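Local coordinates for phage terminase large subunit (Thermus phage P7426, PDB 7KS4), which is the N-terminal ATPase domain of a probable ATP-driven motor that packages viral DNA into capsids and also cuts it as an endonuclease, at residues 28-33 / 38-43; 50-55 / 180-185; 54-59 / 150-155. All coordinates share one frame; numbering follows the deposited sequence. Where two conformers were deposited one is given.

All three contacts belong to one P-loop ATPase core. Contact 1 sets helix 25-32 against strand 37-42, which leads into the P-loop; contacts 2 and 3 use successive turns of helix 48-62, which follows that loop, to cover strands 178-183 and 150-153. These three strands are consecutive in the sheet. Contact 2 lies in the middle, its centre about 7 Å from those of the other two, themselves about 12 Å apart. Glu55, common to 50-55 and 54-59, ties both to contact 1 by a salt bridge to Arg38. Gly43 and Glu50 belong to the ADP pocket, and Asp154, a magnesium ligand in another structure of this protein, has its side chain about 4 Å from that of Ile182.

Contact 1 (28-33 / 38-43); sequences LAIHRS and RVACLG
Arg38 starts with CG anti to its carbonyl carbon and then bends at chi3 (-71°), a turn that carries its guanidinium up to the last turn of the helix, where NH1 meets the backbone oxygen of Ile30. The NH1 to Ile30 O bond is 2.9 Å long and moderately straight, 152° at the hydrogen. The acceptor lies in the guanidinium plane, but the donor sits above the carbonyl plane, 47° out of it. The backbone N of Ser33, 3.3 Å from Ile30 O, comes from the opposite face, so two N-H groups grip one buried oxygen. An arginine suits this place because its long chain both packs and donates: its CG lies 3.5 Å from Ser33 OG, whose polar partners include Glu220. Further along the strand, Ile30 has CG1 anti to its carbonyl carbon, and the extended branch takes CD1 to within 3.9 Å of Ala40 CB, with Leu42 CD1 a looser 4.4 Å away. The small alanine lets the isoleucine come near. Trp178 meets the guanidinium in a cation-pi contact, and NH2 forms salt bridges with Glu55 of helix 48-62 and with a sulfate, probably from the crystallisation liquor. The helix lies nearly antiparallel to strand 37-42, flanked by strands 178-183 and 219-224; Phe222 of the latter touches Ile30 and Ser33, while His31, pointing away from strand 37-42, hydrogen-bonds through ND1 to Glu55.

Contact 2 (50-55 / 180-185); sequences EAASVE and LIISTP
Helix 48-62, the helix that follows the P-loop in this ASCE ATPase core, lays Ala52 on Leu180 and Ile182 of strand 178-183, where it covers the parallel part of the sheet. The two run nearly antiparallel, at 163°, and the axes of helix 50-55 and strand 180-183 approach to 10.4 Å. Leu180 does most of the touching through one methyl: with CG anti to the backbone N (chi1 177°), CD2 rises to 3.9 Å from Ala52 CA and 4.0 Å from Ala52 CB, and the same methyl lies 4.3 Å from Glu55 CG one turn further on. Only the aliphatic part of Glu55 takes part in this packing. Ile182, modelled in two conformers, brings CD1 to 4.1 Å from Ala52 CB in the one described, so that part is less certain. A methyl as small as alanine's suits the helix face here, while Leu180 and Ile182, pointing toward the helix, bring their terminal methyls to it. Within the helix, Ser53 OG donates to Glu50 O at 2.7 Å. Between helix and strand, then, the join is purely apolar: shape and burial hold it, and the buried Glu55 carboxylate is left to His31 and Arg38.

Contact 3 (54-59 / 150-155); sequences VEAVFE and FVILDE
Phe150 and Glu59 make the tight end of this contact, the aliphatic part of the glutamate lying over one face of the ring. Glu59 CB stands 4.0 Å from the ring centroid and 28° off its normal, a CH-pi contact, and comes within 3.6 Å of Phe150 CE2. CG, set anti to the carbonyl carbon by chi1 (-71°), lies over the same face, offset toward the rim; the bend at chi2 directs the carboxylate, its plane turned 41° from the ring. This glutamate serves two ends: its methylenes cover the phenylalanine and its OE2 accepts a hydrogen bond from Trp178 NE1, whose ring meets that of Phe150. Phe150 CE1 reaches 3.9 Å from Ala56 CA, close to the helix backbone because alanine adds little bulk. The packing thins along the strand. Ile152 has one looser touch, CD1 to Ala56 CB at 4.1 Å, and further on the predicted Walker B acidic residues diverge from the helix. Asp154, which binds magnesium in another structure of this protein, and Glu155, the predicted ATPase active-site residue, partly exposed, make no contact with 54-59; Glu155 accepts from Thr184 N. Strand 150-153 runs between strands 67-72 and 178-183, bonded to both through its backbone, and helix 48-62 packs on one side of it, nearly antiparallel, with helix 75-92 touching Ala56 and helix 13-19 packing on Val54 and Val57.

Contact 1 (28-33 / 38-43)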
loop_
_atom_site.group_PDB
_atom_site.type_symbol
_atom_site.label_atom_id
_atom_site.label_comp_id
_atom_site.label_asym_id
_atom_site.label_seq_id
_atom_site.Cartn_x
_atom_site.Cartn_y
_atom_site.Cartn_z
ATOM N N LEU A 28 12.393 0.897 -0.111
ATOM C CA LEU A 28 13.018 1.213 -1.389
ATOM C C LEU A 28 12.786 0.100 -2.400
ATOM O O LEU A 28 12.494 0.370 -3.569
ATOM C CB LEU A 28 14.513 1.454 -1.185
ATOM C CG LEU A 28 15.279 2.122 -2.325
ATOM C CD1 LEU A 28 14.650 3.448 -2.725
ATOM C CD2 LEU A 28 16.724 2.323 -1.892
ATOM N N ALA A 29 12.905 -1.158 -1.974
ATOM C CA ALA A 29 12.672 -2.261 -2.901
ATOM C C ALA A 29 11.252 -2.221 -3.453
ATOM O O ALA A 29 11.039 -2.433 -4.653
ATOM C CB ALA A 29 12.942 -3.596 -2.214
ATOM N N ILE A 30 10.270 -1.932 -2.596
ATOM C CA ILE A 30 8.886 -1.801 -3.050
ATOM C C ILE A 30 8.767 -0.682 -4.076
ATOM O O ILE A 30 8.114 -0.832 -5.113
ATOM C CB ILE A 30 7.953 -1.569 -1.847
ATOM C CG1 ILE A 30 7.915 -2.838 -0.979
ATOM C CG2 ILE A 30 6.543 -1.145 -2.313
ATOM C CD1 ILE A 30 7.127 -2.701 0.300
ATOM N N HIS A 31 9.380 0.469 -3.790
ATOM C CA HIS A 31 9.257 1.618 -4.687
ATOM C C HIS A 31 9.959 1.370 -6.017
ATOM O O HIS A 31 9.506 1.859 -7.056
ATOM C CB HIS A 31 9.831 2.876 -4.034
ATOM C CG HIS A 31 9.094 3.315 -2.811
ATOM N ND1 HIS A 31 7.723 3.442 -2.772
ATOM C CD2 HIS A 31 9.539 3.667 -1.582
ATOM C CE1 HIS A 31 7.354 3.847 -1.571
ATOM N NE2 HIS A 31 8.438 3.992 -0.831
ATOM N N ARG A 32 11.082 0.646 -6.008
ATOM C CA ARG A 32 11.793 0.384 -7.257
ATOM C C ARG A 32 11.081 -0.646 -8.124
ATOM O O ARG A 32 11.325 -0.697 -9.335
ATOM C CB ARG A 32 13.219 -0.089 -6.975
ATOM C CG ARG A 32 14.131 1.010 -6.450
ATOM C CD ARG A 32 15.586 0.580 -6.467
ATOM N NE ARG A 32 16.448 1.540 -5.781
ATOM C CZ ARG A 32 17.049 2.577 -6.360
ATOM N NH1 ARG A 32 16.900 2.814 -7.658
ATOM N NH2 ARG A 32 17.809 3.386 -5.633
ATOM N N SER A 33 10.206 -1.455 -7.538
ATOM C CA SER A 33 9.513 -2.485 -8.296
ATOM C C SER A 33 8.502 -1.865 -9.250
ATOM O O SER A 33 7.699 -1.017 -8.853
ATOM C CB SER A 33 8.800 -3.449 -7.351
ATOM O OG SER A 33 7.978 -4.340 -8.083
ATOM N N ARG A 38 2.316 -5.938 -6.499
ATOM C CA ARG A 38 3.349 -5.973 -5.474
ATOM C C ARG A 38 2.723 -6.466 -4.178
ATOM O O ARG A 38 1.739 -5.886 -3.701
ATOM C CB ARG A 38 3.964 -4.589 -5.289
ATOM C CG ARG A 38 4.828 -4.142 -6.459
ATOM C CD ARG A 38 5.292 -2.697 -6.290
ATOM N NE ARG A 38 4.208 -1.732 -6.465
ATOM C CZ ARG A 38 4.334 -0.418 -6.274
ATOM N NH1 ARG A 38 5.493 0.099 -5.877
ATOM N NH2 ARG A 38 3.296 0.381 -6.466
ATOM N N VAL A 39 3.300 -7.521 -3.608
ATOM C CA VAL A 39 2.771 -8.181 -2.425
ATOM C C VAL A 39 3.864 -8.119 -1.365
ATOM O O VAL A 39 4.937 -8.711 -1.539
ATOM C CB VAL A 39 2.361 -9.633 -2.709
ATOM C CG1 VAL A 39 1.617 -10.229 -1.519
ATOM C CG2 VAL A 39 1.501 -9.722 -3.966
ATOM N N ALA A 40 3.601 -7.416 -0.265
ATOM C CA ALA A 40 4.583 -7.255 0.805
ATOM C C ALA A 40 4.066 -7.941 2.060
ATOM O O ALA A 40 3.072 -7.507 2.653
ATOM C CB ALA A 40 4.877 -5.779 1.072
ATOM N N CYS A 41 4.748 -9.009 2.466
ATOM C CA CYS A 41 4.452 -9.707 3.710
ATOM C C CYS A 41 5.528 -9.287 4.702
ATOM O O CYS A 41 6.646 -9.809 4.675
ATOM C CB CYS A 41 4.433 -11.214 3.499
ATOM S SG CYS A 41 4.209 -12.145 5.028
ATOM N N LEU A 42 5.191 -8.331 5.566
ATOM C CA LEU A 42 6.158 -7.706 6.459
ATOM C C LEU A 42 5.580 -7.649 7.867
ATOM O O LEU A 42 4.371 -7.492 8.057
ATOM C CB LEU A 42 6.551 -6.278 5.986
ATOM C CG LEU A 42 6.839 -6.035 4.496
ATOM C CD1 LEU A 42 7.165 -4.569 4.236
ATOM C CD2 LEU A 42 7.981 -6.904 3.984
ATOM N N GLY A 43 6.451 -7.804 8.857
ATOM C CA GLY A 43 6.024 -7.705 10.236
ATOM C C GLY A 43 5.672 -6.281 10.617
ATOM O O GLY A 43 5.897 -5.326 9.873
#

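Contact 2 (50-55 / 180-185)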
loop_
_atom_site.group_PDB
_atom_site.type_symbol
_atom_site.label_atom_id
_atom_site.label_comp_id
_atom_site.label_asym_id
_atom_site.label_seq_id
_atom_site.Cartn_x
_atom_site.Cartn_y
_atom_site.Cartn_z
ATOM N N GLU A 50 3.824 3.859 5.605
ATOM C CA GLU A 50 4.507 5.019 5.051
ATOM C C GLU A 50 4.777 4.828 3.566
ATOM O O GLU A 50 4.532 5.732 2.755
ATOM C CB GLU A 50 5.815 5.274 5.803
ATOM C CG GLU A 50 6.364 6.672 5.599
ATOM C CD GLU A 50 5.525 7.727 6.289
ATOM O OE1 GLU A 50 4.613 7.353 7.057
ATOM O OE2 GLU A 50 5.777 8.928 6.061
ATOM N N ALA A 51 5.301 3.658 3.196
ATOM C CA ALA A 51 5.628 3.394 1.800
ATOM C C ALA A 51 4.383 3.444 0.928
ATOM O O ALA A 51 4.409 4.000 -0.178
ATOM C CB ALA A 51 6.314 2.036 1.675
ATOM N N ALA A 52 3.281 2.866 1.404
ATOM C CA ALA A 52 2.048 2.922 0.631
ATOM C C ALA A 52 1.576 4.361 0.459
ATOM O O ALA A 52 1.101 4.740 -0.615
ATOM C CB ALA A 52 0.968 2.077 1.301
ATOM N N SER A 53 1.678 5.173 1.513
ATOM C CA SER A 53 1.223 6.556 1.412
ATOM C C SER A 53 2.048 7.322 0.389
ATOM O O SER A 53 1.504 8.112 -0.395
ATOM C CB SER A 53 1.275 7.235 2.784
ATOM O OG SER A 53 2.600 7.597 3.150
ATOM N N VAL A 54 3.362 7.079 0.355
ATOM C CA VAL A 54 4.216 7.746 -0.626
ATOM C C VAL A 54 3.801 7.373 -2.040
ATOM O O VAL A 54 3.794 8.222 -2.941
ATOM C CB VAL A 54 5.693 7.404 -0.366
ATOM C CG1 VAL A 54 6.586 7.940 -1.492
ATOM C CG2 VAL A 54 6.122 7.992 0.976
ATOM N N GLU A 55 3.480 6.095 -2.267
ATOM C CA GLU A 55 3.037 5.665 -3.593
ATOM C C GLU A 55 1.787 6.418 -4.024
ATOM O O GLU A 55 1.689 6.878 -5.169
ATOM C CB GLU A 55 2.777 4.155 -3.596
ATOM C CG GLU A 55 4.034 3.303 -3.443
ATOM C CD GLU A 55 4.776 3.103 -4.749
ATOM O OE1 GLU A 55 4.138 3.168 -5.820
ATOM O OE2 GLU A 55 6.008 2.890 -4.708
ATOM N N LEU A 180 -0.842 -2.593 -4.717
ATOM C CA LEU A 180 0.122 -2.835 -3.653
ATOM C C LEU A 180 -0.623 -3.527 -2.514
ATOM O O LEU A 180 -1.477 -2.919 -1.864
ATOM C CB LEU A 180 0.762 -1.527 -3.201
ATOM C CG LEU A 180 1.736 -1.606 -2.034
ATOM C CD1 LEU A 180 2.894 -2.559 -2.320
ATOM C CD2 LEU A 180 2.236 -0.195 -1.731
ATOM N N ILE A 181 -0.295 -4.794 -2.283
ATOM C CA ILE A 181 -1.031 -5.677 -1.384
ATOM C C ILE A 181 -0.110 -5.969 -0.214
ATOM O O ILE A 181 0.874 -6.701 -0.362
ATOM C CB ILE A 181 -1.464 -6.961 -2.101
ATOM C CG1 ILE A 181 -2.293 -6.591 -3.340
ATOM C CG2 ILE A 181 -2.248 -7.883 -1.167
ATOM C CD1 ILE A 181 -2.574 -7.764 -4.266
ATOM N N ILE A 182 -0.432 -5.418 0.947
ATOM C CA ILE A 182 0.479 -5.397 2.085
ATOM C C ILE A 182 -0.244 -5.956 3.301
ATOM O O ILE A 182 -1.421 -5.665 3.529
ATOM C CB ILE A 182 1.015 -3.972 2.366
ATOM C CG1 ILE A 182 -0.124 -3.010 2.705
ATOM C CG2 ILE A 182 1.767 -3.464 1.157
ATOM C CD1 ILE A 182 0.316 -1.570 2.949
ATOM N N SER A 183 0.462 -6.769 4.084
ATOM C CA SER A 183 -0.167 -7.349 5.263
ATOM C C SER A 183 0.866 -8.034 6.141
ATOM O O SER A 183 1.913 -8.477 5.662
ATOM C CB SER A 183 -1.241 -8.376 4.869
ATOM O OG SER A 183 -2.072 -8.710 5.969
ATOM N N THR A 184 0.556 -8.122 7.425
ATOM C CA THR A 184 1.135 -9.213 8.187
ATOM C C THR A 184 0.363 -10.487 7.854
ATOM O O THR A 184 -0.837 -10.420 7.579
ATOM C CB THR A 184 1.060 -8.942 9.687
ATOM O OG1 THR A 184 -0.313 -8.861 10.080
ATOM C CG2 THR A 184 1.764 -7.634 10.032
ATOM N N PRO A 185 1.020 -11.642 7.820
ATOM C CA PRO A 185 0.346 -12.845 7.318
ATOM C C PRO A 185 -0.670 -13.396 8.307
ATOM O O PRO A 185 -0.553 -13.222 9.525
ATOM C CB PRO A 185 1.499 -13.831 7.096
ATOM C CG PRO A 185 2.563 -13.385 8.038
ATOM C CD PRO A 185 2.442 -11.887 8.109
#

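Contact 3 (54-59 / 150-155)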
loop_
_atom_site.group_PDB
_atom_site.type_symbol
_atom_site.label_atom_id
_atom_site.label_comp_id
_atom_site.label_asym_id
_atom_site.label_seq_id
_atom_site.Cartn_x
_atom_site.Cartn_y
_atom_site.Cartn_z
ATOM N N VAL A 54 3.362 7.079 0.355
ATOM C CA VAL A 54 4.216 7.746 -0.626
ATOM C C VAL A 54 3.801 7.373 -2.040
ATOM O O VAL A 54 3.794 8.222 -2.941
ATOM C CB VAL A 54 5.693 7.404 -0.366
ATOM C CG1 VAL A 54 6.586 7.940 -1.492
ATOM C CG2 VAL A 54 6.122 7.992 0.976
ATOM N N GLU A 55 3.480 6.095 -2.267
ATOM C CA GLU A 55 3.037 5.665 -3.593
ATOM C C GLU A 55 1.787 6.418 -4.024
ATOM O O GLU A 55 1.689 6.878 -5.169
ATOM C CB GLU A 55 2.777 4.155 -3.596
ATOM C CG GLU A 55 4.034 3.303 -3.443
ATOM C CD GLU A 55 4.776 3.103 -4.749
ATOM O OE1 GLU A 55 4.138 3.168 -5.820
ATOM O OE2 GLU A 55 6.008 2.890 -4.708
ATOM N N ALA A 56 0.819 6.556 -3.119
ATOM C CA ALA A 56 -0.414 7.270 -3.437
ATOM C C ALA A 56 -0.148 8.739 -3.740
ATOM O O ALA A 56 -0.683 9.287 -4.711
ATOM C CB ALA A 56 -1.403 7.126 -2.284
ATOM N N VAL A 57 0.672 9.399 -2.917
ATOM C CA VAL A 57 0.982 10.808 -3.154
ATOM C C VAL A 57 1.561 10.992 -4.548
ATOM O O VAL A 57 1.162 11.894 -5.295
ATOM C CB VAL A 57 1.951 11.346 -2.084
ATOM C CG1 VAL A 57 2.324 12.790 -2.408
ATOM C CG2 VAL A 57 1.341 11.268 -0.698
ATOM N N PHE A 58 2.528 10.150 -4.912
ATOM C CA PHE A 58 3.162 10.270 -6.218
ATOM C C PHE A 58 2.134 10.168 -7.342
ATOM O O PHE A 58 2.112 10.999 -8.260
ATOM C CB PHE A 58 4.241 9.203 -6.366
ATOM C CG PHE A 58 4.967 9.269 -7.673
ATOM C CD1 PHE A 58 5.872 10.287 -7.921
ATOM C CD2 PHE A 58 4.734 8.325 -8.656
ATOM C CE1 PHE A 58 6.537 10.361 -9.127
ATOM C CE2 PHE A 58 5.397 8.392 -9.861
ATOM C CZ PHE A 58 6.303 9.411 -10.093
ATOM N N GLU A 59 1.265 9.159 -7.287
ATOM C CA GLU A 59 0.268 8.992 -8.339
ATOM C C GLU A 59 -0.600 10.235 -8.489
ATOM O O GLU A 59 -0.871 10.676 -9.613
ATOM C CB GLU A 59 -0.610 7.774 -8.050
ATOM C CG GLU A 59 0.096 6.446 -8.219
ATOM C CD GLU A 59 0.353 6.083 -9.671
ATOM O OE1 GLU A 59 -0.441 6.480 -10.543
ATOM O OE2 GLU A 59 1.359 5.396 -9.931
ATOM N N PHE A 150 -4.893 2.668 -9.414
ATOM C CA PHE A 150 -4.071 2.008 -8.412
ATOM C C PHE A 150 -4.925 1.716 -7.190
ATOM O O PHE A 150 -5.936 2.375 -6.940
ATOM C CB PHE A 150 -2.845 2.852 -8.033
ATOM C CG PHE A 150 -3.175 4.150 -7.330
ATOM C CD1 PHE A 150 -3.058 4.253 -5.946
ATOM C CD2 PHE A 150 -3.569 5.269 -8.047
ATOM C CE1 PHE A 150 -3.343 5.444 -5.286
ATOM C CE2 PHE A 150 -3.849 6.478 -7.388
ATOM C CZ PHE A 150 -3.735 6.558 -6.007
ATOM N N VAL A 151 -4.494 0.720 -6.422
ATOM C CA VAL A 151 -5.187 0.362 -5.191
ATOM C C VAL A 151 -4.158 -0.137 -4.195
ATOM O O VAL A 151 -3.178 -0.789 -4.567
ATOM C CB VAL A 151 -6.286 -0.695 -5.430
ATOM C CG1 VAL A 151 -5.682 -1.997 -5.944
ATOM C CG2 VAL A 151 -7.070 -0.936 -4.159
ATOM N N ILE A 152 -4.379 0.199 -2.928
ATOM C CA ILE A 152 -3.589 -0.314 -1.817
ATOM C C ILE A 152 -4.514 -1.128 -0.931
ATOM O O ILE A 152 -5.569 -0.634 -0.513
ATOM C CB ILE A 152 -2.935 0.827 -1.017
ATOM C CG1 ILE A 152 -2.011 1.639 -1.923
ATOM C CG2 ILE A 152 -2.180 0.262 0.190
ATOM C CD1 ILE A 152 -1.843 3.093 -1.482
ATOM N N LEU A 153 -4.126 -2.372 -0.654
ATOM C CA LEU A 153 -4.826 -3.218 0.305
ATOM C C LEU A 153 -3.958 -3.289 1.550
ATOM O O LEU A 153 -2.849 -3.833 1.507
ATOM C CB LEU A 153 -5.099 -4.618 -0.244
ATOM C CG LEU A 153 -6.331 -4.773 -1.135
ATOM C CD1 LEU A 153 -6.136 -4.072 -2.457
ATOM C CD2 LEU A 153 -6.651 -6.250 -1.350
ATOM N N ASP A 154 -4.457 -2.731 2.645
ATOM C CA ASP A 154 -3.754 -2.733 3.920
ATOM C C ASP A 154 -4.307 -3.855 4.788
ATOM O O ASP A 154 -5.514 -4.108 4.791
ATOM C CB ASP A 154 -3.908 -1.387 4.623
ATOM C CG ASP A 154 -2.975 -1.234 5.811
ATOM O OD1 ASP A 154 -1.917 -1.895 5.841
ATOM O OD2 ASP A 154 -3.301 -0.438 6.708
ATOM N N GLU A 155 -3.420 -4.529 5.515
ATOM C CA GLU A 155 -3.759 -5.768 6.223
ATOM C C GLU A 155 -4.617 -6.674 5.341
ATOM O O GLU A 155 -5.684 -7.169 5.727
ATOM C CB GLU A 155 -4.431 -5.474 7.561
ATOM C CG GLU A 155 -3.416 -5.262 8.692
ATOM C CD GLU A 155 -2.474 -6.458 8.863
ATOM O OE1 GLU A 155 -2.941 -7.548 9.264
ATOM O OE2 GLU A 155 -1.272 -6.316 8.563
#